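Local coordinates for protein glycosyl transferase (Staphylococcus aureus, PDB 5TZJ) that is a glycosyl transferase with a family 2 domain, here with uridine-diphosphate-N-acetylglucosamine bound, at residues A[1-13]-A[32-46]. Residues are numbered along the deposited sequence; the frame is centred on the assembly and turned at random.
Sequences MKFSVIVPTYNSE and EFEVVVVDDCSTDQT. With UD1 (uridine-diphosphate-N-acetylglucosamine), chain C.
Strands 3-9 and 33-39 are the parallel pair of a right-handed beta-alpha-beta unit whose helix, 16-24, covers the face bearing Val5, Val7 and Val35. Backbone bonds knit the pair in register from Phe3-Phe33 to Thr9-Asp39, ending with Asp40 N on Thr9 O at 2.7 Å. On the helix-covered face Val7 CG2 meets Val35 CG1, and Thr9 CG2 packs crosswise on Val37 CG1 at 3.8 Å. The other face carries a buried polar pair: Ser4 OG donates to the anti side of Glu34 OE2 at 2.8 Å, while Gly84 N also bonds Ser4 OG and Lys60 pairs with Glu34 OE1.

Beyond the strands the two loops lock together through side chains. Thr9 OG1 sits between its backbone N and carbonyl carbon (chi1 63°), which turns it across to the anti lone pair of Asp39 OD1 (2.7 Å); the other oxygen, Asp39 OD2, accepts from Ser42 N at 2.7 Å in an Asx motif. Ser42 OG in turn accepts from Asn11 N, and Asn11 OD1 receives Thr43 N in its carbonyl plane at 2.7 Å. Farther out, Glu13 OE1 is met by Gln45 N from above the carboxylate plane. Pro8 O accepts UD1 O3B, and Asp40 OD2 takes the uracil N3 at 2.6 Å, beside Tyr10. Such strand-end loops holding the uridine are characteristic of the Rossmann-like GT-A fold.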
loop_
_atom_site.group_PDB
_atom_site.type_symbol
_atom_site.label_atom_id
_atom_site.label_comp_id
_atom_site.label_asym_id
_atom_site.label_seq_id
_atom_site.Cartn_x
_atom_site.Cartn_y
_atom_site.Cartn_z
ATOM N N MET A 1 18.495 -13.878 -15.317
ATOM C CA MET A 1 17.371 -13.065 -15.771
ATOM C C MET A 1 17.174 -11.851 -14.865
ATOM O O MET A 1 17.162 -11.986 -13.643
ATOM C CB MET A 1 16.103 -13.891 -15.808
ATOM C CG MET A 1 15.146 -13.390 -16.849
ATOM S SD MET A 1 13.931 -14.626 -17.301
ATOM C CE MET A 1 14.857 -16.160 -17.139
ATOM N N LYS A 2 17.016 -10.676 -15.480
ATOM C CA LYS A 2 16.982 -9.439 -14.707
ATOM C C LYS A 2 15.667 -9.295 -13.954
ATOM O O LYS A 2 15.659 -9.072 -12.738
ATOM C CB LYS A 2 17.205 -8.234 -15.612
ATOM C CG LYS A 2 17.505 -6.935 -14.806
ATOM C CD LYS A 2 18.750 -7.070 -13.951
ATOM C CE LYS A 2 19.567 -5.777 -13.995
ATOM N NZ LYS A 2 20.857 -5.893 -13.264
ATOM N N PHE A 3 14.541 -9.436 -14.650
ATOM C CA PHE A 3 13.249 -9.112 -14.050
ATOM C C PHE A 3 12.284 -10.283 -14.130
ATOM O O PHE A 3 12.313 -11.096 -15.069
ATOM C CB PHE A 3 12.607 -7.895 -14.739
ATOM C CG PHE A 3 13.404 -6.614 -14.600
ATOM C CD1 PHE A 3 13.340 -5.857 -13.414
ATOM C CD2 PHE A 3 14.185 -6.146 -15.656
ATOM C CE1 PHE A 3 14.065 -4.666 -13.286
ATOM C CE2 PHE A 3 14.910 -4.957 -15.550
ATOM C CZ PHE A 3 14.866 -4.218 -14.375
ATOM N N SER A 4 11.384 -10.353 -13.160
ATOM C CA SER A 4 10.199 -11.164 -13.314
ATOM C C SER A 4 9.032 -10.211 -13.161
ATOM O O SER A 4 8.895 -9.566 -12.112
ATOM C CB SER A 4 10.134 -12.296 -12.286
ATOM O OG SER A 4 11.267 -13.134 -12.345
ATOM N N VAL A 5 8.234 -10.073 -14.217
ATOM C CA VAL A 5 7.032 -9.244 -14.159
ATOM C C VAL A 5 5.875 -10.114 -13.679
ATOM O O VAL A 5 5.492 -11.078 -14.360
ATOM C CB VAL A 5 6.728 -8.640 -15.532
ATOM C CG1 VAL A 5 5.493 -7.749 -15.430
ATOM C CG2 VAL A 5 7.970 -7.887 -16.032
ATOM N N ILE A 6 5.311 -9.792 -12.519
ATOM C CA ILE A 6 4.310 -10.669 -11.905
ATOM C C ILE A 6 2.927 -10.045 -12.084
ATOM O O ILE A 6 2.684 -8.914 -11.644
ATOM C CB ILE A 6 4.644 -10.936 -10.428
ATOM C CG1 ILE A 6 5.854 -11.889 -10.349
ATOM C CG2 ILE A 6 3.392 -11.449 -9.659
ATOM C CD1 ILE A 6 6.433 -12.082 -8.965
ATOM N N VAL A 7 2.009 -10.806 -12.678
ATOM C CA VAL A 7 0.680 -10.352 -13.080
ATOM C C VAL A 7 -0.354 -11.308 -12.516
ATOM O O VAL A 7 -0.497 -12.426 -13.028
ATOM C CB VAL A 7 0.538 -10.307 -14.615
ATOM C CG1 VAL A 7 -0.868 -9.790 -15.006
ATOM C CG2 VAL A 7 1.654 -9.461 -15.226
ATOM N N PRO A 8 -1.083 -10.939 -11.470
ATOM C CA PRO A 8 -2.244 -11.757 -11.077
ATOM C C PRO A 8 -3.410 -11.407 -11.988
ATOM O O PRO A 8 -3.663 -10.231 -12.246
ATOM C CB PRO A 8 -2.517 -11.332 -9.625
ATOM C CG PRO A 8 -2.026 -9.769 -9.580
ATOM C CD PRO A 8 -0.877 -9.743 -10.659
ATOM N N THR A 9 -4.140 -12.412 -12.488
ATOM C CA THR A 9 -5.296 -12.112 -13.336
ATOM C C THR A 9 -6.586 -12.702 -12.759
ATOM O O THR A 9 -6.565 -13.748 -12.090
ATOM C CB THR A 9 -5.107 -12.645 -14.776
ATOM O OG1 THR A 9 -4.996 -14.075 -14.748
ATOM C CG2 THR A 9 -3.833 -12.057 -15.411
ATOM N N TYR A 10 -7.719 -12.043 -13.059
ATOM C CA TYR A 10 -9.041 -12.532 -12.627
ATOM C C TYR A 10 -10.100 -11.944 -13.555
ATOM O O TYR A 10 -10.456 -10.775 -13.407
ATOM C CB TYR A 10 -9.366 -12.192 -11.179
ATOM C CG TYR A 10 -10.712 -12.827 -10.751
ATOM C CD1 TYR A 10 -11.028 -14.146 -11.116
ATOM C CD2 TYR A 10 -11.668 -12.106 -10.042
ATOM C CE1 TYR A 10 -12.223 -14.727 -10.761
ATOM C CE2 TYR A 10 -12.893 -12.695 -9.669
ATOM C CZ TYR A 10 -13.154 -13.999 -10.039
ATOM O OH TYR A 10 -14.338 -14.603 -9.694
ATOM N N ASN A 11 -10.601 -12.763 -14.500
ATOM C CA ASN A 11 -11.611 -12.308 -15.462
ATOM C C ASN A 11 -11.173 -10.995 -16.119
ATOM O O ASN A 11 -11.928 -10.022 -16.234
ATOM C CB ASN A 11 -12.975 -12.190 -14.788
ATOM C CG ASN A 11 -13.560 -13.565 -14.446
ATOM O OD1 ASN A 11 -13.218 -14.570 -15.093
ATOM N ND2 ASN A 11 -14.444 -13.616 -13.447
ATOM N N SER A 12 -9.929 -11.004 -16.589
ATOM C CA SER A 12 -9.238 -9.838 -17.119
ATOM C C SER A 12 -9.266 -9.792 -18.637
ATOM O O SER A 12 -8.385 -9.175 -19.242
ATOM C CB SER A 12 -7.786 -9.841 -16.639
ATOM O OG SER A 12 -7.686 -9.874 -15.233
ATOM N N GLU A 13 -10.232 -10.467 -19.275
ATOM C CA GLU A 13 -10.128 -10.643 -20.721
ATOM C C GLU A 13 -10.300 -9.332 -21.488
ATOM O O GLU A 13 -9.721 -9.184 -22.572
ATOM C CB GLU A 13 -11.134 -11.690 -21.210
ATOM C CG GLU A 13 -12.441 -11.133 -21.704
ATOM C CD GLU A 13 -13.477 -12.223 -21.937
ATOM O OE1 GLU A 13 -13.093 -13.372 -22.261
ATOM O OE2 GLU A 13 -14.682 -11.934 -21.763
ATOM N N GLU A 32 15.885 -11.351 -21.172
ATOM C CA GLU A 32 16.327 -10.891 -19.863
ATOM C C GLU A 32 15.178 -10.667 -18.890
ATOM O O GLU A 32 15.415 -10.208 -17.762
ATOM C CB GLU A 32 17.153 -9.610 -20.006
ATOM C CG GLU A 32 18.598 -9.902 -20.407
ATOM C CD GLU A 32 19.264 -10.851 -19.414
ATOM O OE1 GLU A 32 19.671 -11.951 -19.834
ATOM O OE2 GLU A 32 19.347 -10.506 -18.201
ATOM N N PHE A 33 13.945 -10.942 -19.293
ATOM C CA PHE A 33 12.863 -10.888 -18.319
ATOM C C PHE A 33 11.876 -11.997 -18.640
ATOM O O PHE A 33 11.947 -12.653 -19.692
ATOM C CB PHE A 33 12.186 -9.497 -18.247
ATOM C CG PHE A 33 11.355 -9.112 -19.455
ATOM C CD1 PHE A 33 11.949 -8.565 -20.576
ATOM C CD2 PHE A 33 9.980 -9.252 -19.455
ATOM C CE1 PHE A 33 11.186 -8.186 -21.673
ATOM C CE2 PHE A 33 9.213 -8.864 -20.551
ATOM C CZ PHE A 33 9.824 -8.323 -21.654
ATOM N N GLU A 34 11.013 -12.258 -17.670
ATOM C CA GLU A 34 9.971 -13.251 -17.787
ATOM C C GLU A 34 8.694 -12.612 -17.271
ATOM O O GLU A 34 8.752 -11.656 -16.487
ATOM C CB GLU A 34 10.295 -14.512 -16.977
ATOM C CG GLU A 34 10.195 -14.337 -15.453
ATOM C CD GLU A 34 10.541 -15.616 -14.713
ATOM O OE1 GLU A 34 10.724 -16.653 -15.384
ATOM O OE2 GLU A 34 10.646 -15.600 -13.470
ATOM N N VAL A 35 7.553 -13.113 -17.746
ATOM C CA VAL A 35 6.254 -12.616 -17.328
ATOM C C VAL A 35 5.566 -13.777 -16.650
ATOM O O VAL A 35 5.340 -14.812 -17.286
ATOM C CB VAL A 35 5.423 -12.094 -18.514
ATOM C CG1 VAL A 35 4.047 -11.536 -18.021
ATOM C CG2 VAL A 35 6.191 -11.081 -19.293
ATOM N N VAL A 36 5.262 -13.627 -15.365
ATOM C CA VAL A 36 4.700 -14.704 -14.564
ATOM C C VAL A 36 3.252 -14.351 -14.305
ATOM O O VAL A 36 2.944 -13.448 -13.512
ATOM C CB VAL A 36 5.457 -14.924 -13.250
ATOM C CG1 VAL A 36 4.926 -16.198 -12.543
ATOM C CG2 VAL A 36 6.966 -14.970 -13.509
ATOM N N VAL A 37 2.374 -15.059 -14.990
ATOM C CA VAL A 37 0.945 -14.829 -14.938
ATOM C C VAL A 37 0.352 -15.940 -14.097
ATOM O O VAL A 37 0.482 -17.129 -14.455
ATOM C CB VAL A 37 0.327 -14.810 -16.353
ATOM C CG1 VAL A 37 -1.229 -14.676 -16.259
ATOM C CG2 VAL A 37 0.937 -13.674 -17.185
ATOM N N VAL A 38 -0.304 -15.563 -12.995
ATOM C CA VAL A 38 -1.079 -16.507 -12.212
ATOM C C VAL A 38 -2.543 -16.088 -12.255
ATOM O O VAL A 38 -2.915 -15.001 -11.793
ATOM C CB VAL A 38 -0.578 -16.620 -10.771
ATOM C CG1 VAL A 38 -1.436 -17.688 -10.006
ATOM C CG2 VAL A 38 0.864 -16.992 -10.798
ATOM N N ASP A 39 -3.384 -16.966 -12.792
ATOM C CA ASP A 39 -4.781 -16.643 -13.011
ATOM C C ASP A 39 -5.599 -17.155 -11.830
ATOM O O ASP A 39 -5.550 -18.353 -11.496
ATOM C CB ASP A 39 -5.290 -17.261 -14.328
ATOM C CG ASP A 39 -6.749 -16.941 -14.572
ATOM O OD1 ASP A 39 -7.048 -15.776 -14.974
ATOM O OD2 ASP A 39 -7.591 -17.838 -14.329
ATOM N N ASP A 40 -6.348 -16.261 -11.213
ATOM C CA ASP A 40 -7.122 -16.599 -10.015
ATOM C C ASP A 40 -8.471 -17.210 -10.386
ATOM O O ASP A 40 -9.541 -16.729 -9.979
ATOM C CB ASP A 40 -7.298 -15.358 -9.143
ATOM C CG ASP A 40 -7.464 -15.701 -7.673
ATOM O OD1 ASP A 40 -7.609 -16.923 -7.370
ATOM O OD2 ASP A 40 -7.482 -14.747 -6.835
ATOM N N CYS A 41 -8.400 -18.284 -11.176
ATOM C CA CYS A 41 -9.565 -19.084 -11.576
ATOM C C CYS A 41 -10.581 -18.246 -12.360
ATOM O O CYS A 41 -11.763 -18.178 -12.016
ATOM C CB CYS A 41 -10.222 -19.745 -10.367
ATOM S SG CYS A 41 -11.215 -21.208 -10.868
ATOM N N SER A 42 -10.106 -17.609 -13.431
ATOM C CA SER A 42 -10.992 -16.881 -14.331
ATOM C C SER A 42 -11.965 -17.828 -15.016
ATOM O O SER A 42 -11.649 -18.999 -15.282
ATOM C CB SER A 42 -10.183 -16.131 -15.398
ATOM O OG SER A 42 -9.423 -15.104 -14.760
ATOM N N THR A 43 -13.163 -17.308 -15.306
ATOM C CA THR A 43 -14.110 -18.040 -16.136
ATOM C C THR A 43 -14.199 -17.501 -17.553
ATOM O O THR A 43 -14.935 -18.067 -18.363
ATOM C CB THR A 43 -15.501 -18.021 -15.501
ATOM O OG1 THR A 43 -15.893 -16.652 -15.297
ATOM C CG2 THR A 43 -15.489 -18.767 -14.149
ATOM N N ASP A 44 -13.481 -16.430 -17.881
ATOM C CA ASP A 44 -13.561 -15.879 -19.218
ATOM C C ASP A 44 -12.369 -16.384 -20.032
ATOM O O ASP A 44 -11.696 -17.345 -19.638
ATOM C CB ASP A 44 -13.651 -14.349 -19.136
ATOM C CG ASP A 44 -12.408 -13.708 -18.539
ATOM O OD1 ASP A 44 -11.450 -14.416 -18.154
ATOM O OD2 ASP A 44 -12.400 -12.467 -18.437
ATOM N N GLN A 45 -12.084 -15.730 -21.152
ATOM C CA GLN A 45 -11.010 -16.145 -22.048
ATOM C C GLN A 45 -9.669 -15.510 -21.695
ATOM O O GLN A 45 -8.788 -15.420 -22.571
ATOM C CB GLN A 45 -11.377 -15.828 -23.498
ATOM C CG GLN A 45 -12.519 -16.683 -24.067
ATOM C CD GLN A 45 -12.156 -18.159 -24.184
ATOM O OE1 GLN A 45 -12.319 -18.933 -23.226
ATOM N NE2 GLN A 45 -11.639 -18.556 -25.359
ATOM N N THR A 46 -9.494 -15.076 -20.432
ATOM C CA THR A 46 -8.236 -14.452 -20.027
ATOM C C THR A 46 -7.045 -15.313 -20.454
ATOM O O THR A 46 -6.098 -14.807 -21.069
ATOM C CB THR A 46 -8.211 -14.181 -18.504
ATOM O OG1 THR A 46 -9.139 -13.139 -18.156
ATOM C CG2 THR A 46 -6.814 -13.727 -18.029
HETATM C "C1'" UD1 C . -5.287 -1.461 -6.166
HETATM C "C2'" UD1 C . -3.779 -1.681 -6.147
HETATM C "C3'" UD1 C . -3.563 -3.149 -6.299
HETATM C "C4'" UD1 C . -3.986 -3.771 -5.014
HETATM C "C5'" UD1 C . -5.510 -3.670 -4.934
HETATM C "C6'" UD1 C . -6.013 -4.246 -3.643
HETATM C "C7'" UD1 C . -2.661 0.426 -6.929
HETATM C "C8'" UD1 C . -2.892 1.012 -5.547
HETATM N "N2'" UD1 C . -3.119 -0.906 -7.233
HETATM O "O1'" UD1 C . -5.715 -1.823 -7.427
HETATM O "O3'" UD1 C . -2.192 -3.474 -6.669
HETATM O "O4'" UD1 C . -3.553 -5.116 -4.962
HETATM O "O5'" UD1 C . -5.936 -2.247 -5.046
HETATM O "O6'" UD1 C . -5.198 -3.814 -2.581
HETATM O "O7'" UD1 C . -2.132 1.052 -7.776
HETATM N N1 UD1 C . -7.059 -10.073 -8.801
HETATM C C2 UD1 C . -6.805 -11.512 -8.507
HETATM N N3 UD1 C . -7.820 -12.330 -7.771
HETATM C C4 UD1 C . -9.055 -11.686 -7.336
HETATM C C5 UD1 C . -9.295 -10.231 -7.611
HETATM C C6 UD1 C . -8.281 -9.435 -8.343
HETATM O O2 UD1 C . -5.804 -12.006 -8.865
HETATM O O4 UD1 C . -9.862 -12.334 -6.754
HETATM C C1B UD1 C . -6.030 -9.311 -9.460
HETATM C C2B UD1 C . -6.560 -8.343 -10.655
HETATM O "O2'" UD1 C . -6.717 -9.147 -11.891
HETATM C C3B UD1 C . -5.640 -7.381 -10.725
HETATM C C4B UD1 C . -5.075 -7.230 -9.298
HETATM O O4B UD1 C . -5.497 -8.505 -8.544
HETATM O O3B UD1 C . -4.469 -7.795 -11.579
HETATM C C5B UD1 C . -5.585 -6.117 -8.567
HETATM O O5B UD1 C . -6.980 -6.216 -8.467
HETATM P PA UD1 C . -7.843 -4.887 -8.927
HETATM O O1A UD1 C . -9.303 -5.235 -9.057
HETATM O O2A UD1 C . -7.281 -4.329 -10.222
HETATM O O3A UD1 C . -7.563 -3.802 -7.691
HETATM P PB UD1 C . -7.287 -2.175 -7.803
HETATM O O1B UD1 C . -7.562 -1.598 -9.173
HETATM O O2B UD1 C . -8.321 -1.653 -6.817
HETATM O O HOH W 1 19.016 -14.407 -18.441
#